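Local coordinates for AP endonuclease, family protein 2 (PDB 5TNV) that binds a magnesium ion in a xylose isomerase-like TIM barrel and may act as an endonuclease, at residues G187-L192 / Y247-H252; S108-V113 / V138-M143; F66-P71 / A99-S104. All coordinates share one frame; numbering follows the deposited sequence.

From the N terminus, contact 3 comes first: segments 66-71 and 99-104 close the loop that holds helix 83-95, pairing two neighbouring parallel strands. The chain then runs on into contact 2, where the loop 108-113 behind strand 99-104 meets the end of the next strand, 137-141, with helix 116-133 between. Contact 1 closes last and spans farther, from the start of strand 189-193 to the residues leading into strand 251-261. The three loops follow in series; none crosses or encloses another. In space they adjoin: Ser191 pairs with Thr140 and Val138 of contact 2, Asn139 with Ile103 of contact 3, and His252 of contact 1 with Ser104, beside the magnesium ion.

Contact 1: residues G187-L192 / Y247-H252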
# COMPACT_ATOMS: atom_id res chain seq x y z
N GLY A 187 -5.59 36.62 16.92
CA GLY A 187 -4.25 36.28 16.48
C GLY A 187 -4.17 34.96 15.72
O GLY A 187 -3.04 34.44 15.63
N ILE A 188 -5.26 34.45 15.19
CA ILE A 188 -5.26 33.18 14.48
C ILE A 188 -5.90 33.39 13.13
O ILE A 188 -6.21 34.52 12.72
CB ILE A 188 -5.96 32.10 15.33
CG1 ILE A 188 -7.45 32.31 15.49
CG2 ILE A 188 -5.28 31.91 16.66
CD1 ILE A 188 -8.22 31.06 15.89
N GLN A 189 -6.11 32.31 12.37
CA GLN A 189 -6.80 32.40 11.09
C GLN A 189 -7.88 31.35 10.97
O GLN A 189 -7.84 30.30 11.66
CB GLN A 189 -5.84 32.29 9.92
CG GLN A 189 -4.81 33.39 9.87
CD GLN A 189 -3.96 33.36 8.60
OE1 GLN A 189 -4.32 32.80 7.60
NE2 GLN A 189 -2.83 34.02 8.67
N LEU A 190 -8.84 31.64 10.09
CA LEU A 190 -9.86 30.70 9.62
C LEU A 190 -9.38 30.02 8.34
O LEU A 190 -8.80 30.72 7.49
CB LEU A 190 -11.15 31.45 9.36
CG LEU A 190 -12.38 30.58 9.06
CD1 LEU A 190 -12.87 29.94 10.35
CD2 LEU A 190 -13.44 31.43 8.40
N SER A 191 -9.63 28.74 8.20
CA SER A 191 -9.35 28.03 6.97
C SER A 191 -10.65 27.42 6.44
O SER A 191 -11.52 27.02 7.21
CB SER A 191 -8.29 26.95 7.16
OG SER A 191 -7.77 26.54 5.90
N LEU A 192 -10.74 27.36 5.10
CA LEU A 192 -11.88 26.85 4.38
C LEU A 192 -11.54 25.57 3.65
O LEU A 192 -10.71 25.55 2.74
CB LEU A 192 -12.38 27.87 3.34
CG LEU A 192 -12.59 29.31 3.85
CD1 LEU A 192 -13.02 30.19 2.69
CD2 LEU A 192 -13.61 29.33 4.99
N TYR A 247 -2.95 30.35 -1.81
CA TYR A 247 -4.00 30.89 -0.99
C TYR A 247 -4.22 30.09 0.30
O TYR A 247 -5.19 30.35 1.01
CB TYR A 247 -5.32 30.93 -1.77
CG TYR A 247 -5.23 31.71 -3.05
CD1 TYR A 247 -5.42 33.07 -3.03
CD2 TYR A 247 -4.95 31.10 -4.27
CE1 TYR A 247 -5.34 33.82 -4.18
CE2 TYR A 247 -4.83 31.83 -5.43
CZ TYR A 247 -5.04 33.19 -5.36
OH TYR A 247 -4.96 33.95 -6.56
N SER A 248 -3.38 29.09 0.56
CA SER A 248 -3.58 28.11 1.61
C SER A 248 -2.89 28.47 2.93
O SER A 248 -1.71 28.81 2.95
CB SER A 248 -3.13 26.74 1.11
OG SER A 248 -3.92 26.29 0.04
N ASN A 249 -3.64 28.28 4.01
CA ASN A 249 -3.12 28.60 5.37
C ASN A 249 -3.17 27.39 6.31
O ASN A 249 -2.82 27.54 7.48
CB ASN A 249 -3.80 29.82 5.97
CG ASN A 249 -5.28 29.57 6.23
OD1 ASN A 249 -5.88 28.61 5.78
ND2 ASN A 249 -5.91 30.51 6.92
N PHE A 250 -3.59 26.23 5.84
CA PHE A 250 -3.80 25.03 6.65
C PHE A 250 -3.92 23.88 5.66
O PHE A 250 -4.26 24.12 4.51
CB PHE A 250 -5.10 25.20 7.45
CG PHE A 250 -5.48 24.02 8.32
CD1 PHE A 250 -4.59 23.47 9.22
CD2 PHE A 250 -6.78 23.50 8.27
CE1 PHE A 250 -4.93 22.43 10.05
CE2 PHE A 250 -7.14 22.45 9.11
CZ PHE A 250 -6.24 21.93 10.02
N TRP A 251 -3.69 22.65 6.10
CA TRP A 251 -3.66 21.56 5.11
C TRP A 251 -4.05 20.21 5.77
O TRP A 251 -3.25 19.60 6.44
CB TRP A 251 -2.27 21.50 4.50
CG TRP A 251 -2.17 20.75 3.19
CD1 TRP A 251 -3.09 20.00 2.50
CD2 TRP A 251 -0.97 20.74 2.38
NE1 TRP A 251 -2.53 19.53 1.34
CE2 TRP A 251 -1.24 19.96 1.24
CE3 TRP A 251 0.27 21.32 2.56
CZ2 TRP A 251 -0.26 19.77 0.27
CZ3 TRP A 251 1.26 21.12 1.60
CH2 TRP A 251 0.98 20.35 0.47
N HIS A 252 -5.28 19.78 5.47
CA HIS A 252 -5.69 18.38 5.63
C HIS A 252 -5.02 17.61 4.48
O HIS A 252 -5.29 17.91 3.32
CB HIS A 252 -7.19 18.21 5.53
CG HIS A 252 -8.02 18.62 6.68
ND1 HIS A 252 -9.36 18.31 6.72
CD2 HIS A 252 -7.68 19.33 7.80
CE1 HIS A 252 -9.78 18.82 7.87
NE2 HIS A 252 -8.84 19.42 8.55
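Asn249 lays its carboxamide over the face of strand 189-193 that carries Gln189 and Ser191, and joins three consecutive residues there. Its CG lies between the backbone N and the carbonyl carbon (chi1 66°), a setting that carries the amide out to the strand. ND2 gives its two hydrogens in the amide's own plane: one to Gln189 OE1 at 2.9 Å, the other to Leu190 O at 3.0 Å. The two amide planes are 39° apart, and ND2 lies somewhat off the glutamine's carbonyl plane. At Leu190 O it stands well above the peptide plane. The other end of the amide, Asn249 OD1, accepts from Ser191 OG at 2.8 Å. Serine suits this place because its short hydroxyl can also lie in plane at the edge of the Phe250 ring, with Phe250 CB 3.4 Å from Ser191 OG. That ring continues inward against Asn139 and Asn221, and two residues on His252 ligates magnesium together with Glu193 and Asp223. With a donor at one end and an acceptor at the other, an asparagine amide matches this strand without any charge, and three bonds fix the rotation of its flat group.

Contact 2: residues S108-V113 / V138-M143; sequences SSIVDV and VNTGFM
Ser109 and Phe142 bring the two backbones to 5.0 Å between their CA atoms, where residues 108-111 run 85° from 140-143, so the loop runs across residues 140-143 and does not pair with them. No direct hydrogen bond joins the segments; two waters do so instead. The first accepts from Ser109 OG at 2.7 Å and donates to Phe142 O. The second accepts from Ile110 N at 2.9 Å, donates to Gly141 O, and also bonds Thr140 OG1, so a backbone N-H and C=O that do not meet directly are both satisfied. Ser109 suits its place because the hydroxyl does several jobs: held anti to its own nitrogen (chi1 173°), it accepts from Val111 N at 3.0 Å in an ST turn, gives its proton to the first water, and sits near the ring plane at the edge of Phe142, 3.8 Å from CD1. A type I turn from Ser109 to Asp112 carries the loop on. Ile110 CG1 and Val111 CG2 approach the Phe142 ring obliquely, Ile110 CG1 lying 4.3 Å from Phe142 CE1, while Ile110 CG2 reaches over to Thr140 OG1. Ile110 and Val111 suit this buried place between the Phe142 ring and helix 169-185: Ile110 meets Val176 and Leu179, and Val111 shares Ala172 with Phe142. Gly141 fits because a CB there would run into Met143 CE. Met143 itself turns from the loop toward Glu193, a magnesium ligand. The arrangement belongs to the C-terminal end of the strands in a TIM barrel, where the loops following successive strands pack side by side around the metal site.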
# COMPACT_ATOMS: atom_id res chain seq x y z
N SER A 108 -20.70 20.49 9.68
CA SER A 108 -21.24 21.53 10.54
C SER A 108 -21.24 22.85 9.81
O SER A 108 -20.65 23.84 10.23
CB SER A 108 -20.44 21.64 11.84
OG SER A 108 -20.43 20.40 12.47
N SER A 109 -21.88 22.89 8.65
CA SER A 109 -21.79 24.06 7.78
C SER A 109 -22.45 25.30 8.40
O SER A 109 -23.57 25.20 8.94
CB SER A 109 -22.45 23.77 6.44
OG SER A 109 -22.47 24.98 5.68
N ILE A 110 -21.81 26.44 8.24
CA ILE A 110 -22.36 27.70 8.72
C ILE A 110 -23.52 28.17 7.85
O ILE A 110 -24.16 29.18 8.23
CB ILE A 110 -21.27 28.76 8.93
CG1 ILE A 110 -20.67 29.22 7.61
CG2 ILE A 110 -20.25 28.30 9.94
CD1 ILE A 110 -19.45 30.07 7.64
N VAL A 111 -23.86 27.46 6.76
CA VAL A 111 -25.09 27.73 6.03
C VAL A 111 -25.98 26.50 5.98
O VAL A 111 -26.91 26.46 5.17
CB VAL A 111 -24.85 28.34 4.63
CG1 VAL A 111 -24.26 29.73 4.74
CG2 VAL A 111 -24.02 27.43 3.73
N ASP A 112 -25.78 25.53 6.88
CA ASP A 112 -26.77 24.46 7.05
C ASP A 112 -28.14 25.09 7.26
O ASP A 112 -28.28 26.05 8.04
CB ASP A 112 -26.36 23.63 8.25
CG ASP A 112 -27.12 22.34 8.43
OD1 ASP A 112 -28.27 22.42 8.96
OD2 ASP A 112 -26.59 21.29 8.04
N VAL A 113 -29.16 24.55 6.58
CA VAL A 113 -30.48 25.22 6.68
C VAL A 113 -31.05 25.15 8.08
O VAL A 113 -31.60 26.17 8.52
CB VAL A 113 -31.43 24.61 5.63
CG1 VAL A 113 -32.83 25.22 5.76
CG2 VAL A 113 -30.95 24.86 4.20
N VAL A 138 -8.72 27.66 13.05
CA VAL A 138 -10.03 27.02 13.10
C VAL A 138 -10.44 26.80 11.64
O VAL A 138 -10.37 27.75 10.83
CB VAL A 138 -11.06 27.84 13.88
CG1 VAL A 138 -12.48 27.29 13.73
CG2 VAL A 138 -10.63 27.92 15.34
N ASN A 139 -10.85 25.59 11.30
CA ASN A 139 -11.19 25.19 9.95
C ASN A 139 -12.69 24.90 9.87
O ASN A 139 -13.25 24.21 10.71
CB ASN A 139 -10.37 23.94 9.59
CG ASN A 139 -10.76 23.24 8.33
OD1 ASN A 139 -10.21 23.51 7.26
ND2 ASN A 139 -11.71 22.33 8.43
N THR A 140 -13.30 25.42 8.80
CA THR A 140 -14.69 25.16 8.49
C THR A 140 -14.82 24.77 7.02
O THR A 140 -14.02 25.20 6.19
CB THR A 140 -15.54 26.41 8.86
OG1 THR A 140 -16.92 26.10 8.83
CG2 THR A 140 -15.28 27.58 7.93
N GLY A 141 -15.83 23.99 6.70
CA GLY A 141 -16.14 23.68 5.33
C GLY A 141 -17.64 23.61 5.12
O GLY A 141 -18.43 23.84 6.04
N PHE A 142 -18.01 23.28 3.90
CA PHE A 142 -19.42 23.33 3.49
C PHE A 142 -20.03 21.97 3.29
O PHE A 142 -21.21 21.84 2.93
CB PHE A 142 -19.55 24.23 2.26
CG PHE A 142 -19.12 25.67 2.55
CD1 PHE A 142 -19.87 26.47 3.41
CD2 PHE A 142 -17.96 26.21 2.00
CE1 PHE A 142 -19.46 27.75 3.73
CE2 PHE A 142 -17.59 27.52 2.31
CZ PHE A 142 -18.34 28.27 3.15
N MET A 143 -19.25 20.90 3.55
CA MET A 143 -19.83 19.56 3.62
C MET A 143 -20.93 19.55 4.69
O MET A 143 -20.90 20.29 5.68
CB MET A 143 -18.78 18.49 3.90
CG MET A 143 -17.93 18.72 5.13
SD MET A 143 -16.43 19.68 4.73
CE MET A 143 -15.81 20.00 6.37
O HOH W 1 -22.88 23.92 3.22
O HOH W 2 -19.14 26.29 7.18

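Contact 3: residues F66-P71 / A99-S104; sequences FDHIDP and AISSIS
Asp70 OD2 is gripped by two hydroxyls, Ser102 OG and Ser104 OG, each at 2.7 Å and reaching it from opposite faces of the carboxylate plane. The contact joins the two strands of the beta-alpha-beta unit 68-70, 83-95, 99-104 of the TIM barrel. Asp70 has CG anti to its nitrogen (chi1 -180°), which carries the carboxylate across to the neighbouring strand; there OD1 takes Ser104 N at 2.8 Å through its syn lone pair. Aspartate suits a spot with three donors, two hydroxyls and a backbone N-H, for its two oxygens. Earlier, the pairing is parallel: Ile69 N bonds Ala99 O at 2.9 Å, and Ser101 N bonds Ile69 O at 3.3 Å. Beyond Ser101 the carboxylate takes over from the backbone. On one face, Ile69 and Ile100 meet through their CG1 atoms, 3.7 Å apart, and Pro71 crosses Ile100 at about a right angle; these apolar side chains suit a side where Ile69 also meets helix 51-63. On the other, His68 lies by Ala99, whose small methyl suits the ring beside it. His68 CB is 3.5 Å from Ser101 OG. Ser104 OG, while donating to Asp70, also bonds NE2 of the magnesium ligand His252.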
# COMPACT_ATOMS: atom_id res chain seq x y z
N PHE A 66 2.66 11.12 17.69
CA PHE A 66 2.20 12.50 17.52
C PHE A 66 2.55 13.36 18.72
O PHE A 66 2.56 12.91 19.86
CB PHE A 66 0.67 12.52 17.37
CG PHE A 66 0.21 12.06 16.02
CD1 PHE A 66 0.14 13.00 14.99
CD2 PHE A 66 -0.14 10.76 15.75
CE1 PHE A 66 -0.26 12.63 13.70
CE2 PHE A 66 -0.53 10.38 14.47
CZ PHE A 66 -0.56 11.31 13.47
N ASP A 67 2.82 14.64 18.43
CA ASP A 67 2.87 15.73 19.40
C ASP A 67 1.59 16.57 19.41
O ASP A 67 1.30 17.21 20.42
CB ASP A 67 4.05 16.65 19.08
CG ASP A 67 5.39 16.01 19.26
OD1 ASP A 67 5.62 15.39 20.25
OD2 ASP A 67 6.25 16.20 18.39
N HIS A 68 0.87 16.61 18.29
CA HIS A 68 -0.28 17.46 18.13
C HIS A 68 -1.49 16.66 17.67
O HIS A 68 -1.36 15.64 16.95
CB HIS A 68 -0.02 18.59 17.13
CG HIS A 68 0.95 19.59 17.64
ND1 HIS A 68 2.29 19.52 17.40
CD2 HIS A 68 0.70 20.69 18.41
CE1 HIS A 68 2.88 20.54 18.00
NE2 HIS A 68 1.96 21.27 18.63
N ILE A 69 -2.68 17.16 18.03
CA ILE A 69 -3.96 16.68 17.57
C ILE A 69 -4.79 17.84 17.06
O ILE A 69 -4.54 19.02 17.38
CB ILE A 69 -4.74 15.90 18.65
CG1 ILE A 69 -5.24 16.84 19.74
CG2 ILE A 69 -3.94 14.74 19.18
CD1 ILE A 69 -6.35 16.31 20.61
N ASP A 70 -5.80 17.47 16.30
CA ASP A 70 -6.92 18.34 15.92
C ASP A 70 -8.15 17.59 16.41
O ASP A 70 -8.46 16.53 15.92
CB ASP A 70 -6.95 18.60 14.44
CG ASP A 70 -8.09 19.49 13.98
OD1 ASP A 70 -9.21 19.41 14.54
OD2 ASP A 70 -7.82 20.30 13.03
N PRO A 71 -8.83 18.12 17.46
CA PRO A 71 -9.94 17.36 18.06
C PRO A 71 -11.15 17.26 17.13
O PRO A 71 -12.04 16.46 17.42
CB PRO A 71 -10.28 18.18 19.30
CG PRO A 71 -9.95 19.59 18.89
CD PRO A 71 -8.66 19.43 18.11
N ALA A 99 -0.83 18.36 22.35
CA ALA A 99 -1.29 19.74 22.25
C ALA A 99 -2.18 19.87 21.00
O ALA A 99 -2.06 19.07 20.08
CB ALA A 99 -0.10 20.68 22.21
N ILE A 100 -3.05 20.87 20.99
CA ILE A 100 -3.94 21.13 19.88
C ILE A 100 -3.36 22.25 19.00
O ILE A 100 -3.17 23.36 19.48
CB ILE A 100 -5.34 21.49 20.33
CG1 ILE A 100 -6.00 20.28 21.02
CG2 ILE A 100 -6.17 21.99 19.19
CD1 ILE A 100 -7.30 20.56 21.73
N SER A 101 -3.12 21.94 17.72
CA SER A 101 -2.61 22.92 16.77
C SER A 101 -3.69 23.52 15.88
O SER A 101 -3.49 24.63 15.33
CB SER A 101 -1.48 22.32 15.93
OG SER A 101 -1.86 21.06 15.40
N SER A 102 -4.81 22.84 15.69
CA SER A 102 -5.89 23.29 14.83
C SER A 102 -7.19 22.63 15.33
O SER A 102 -7.12 21.57 15.96
CB SER A 102 -5.63 22.91 13.37
OG SER A 102 -5.43 21.52 13.21
N ILE A 103 -8.31 23.26 15.03
CA ILE A 103 -9.62 22.68 15.33
C ILE A 103 -10.45 22.71 14.04
O ILE A 103 -10.77 23.79 13.54
CB ILE A 103 -10.36 23.41 16.46
CG1 ILE A 103 -9.52 23.50 17.71
CG2 ILE A 103 -11.71 22.74 16.69
CD1 ILE A 103 -10.11 24.36 18.83
N SER A 104 -10.81 21.53 13.55
CA SER A 104 -11.53 21.36 12.29
C SER A 104 -12.96 20.93 12.51
O SER A 104 -13.25 19.80 12.88
CB SER A 104 -10.83 20.32 11.40
OG SER A 104 -9.53 20.77 11.02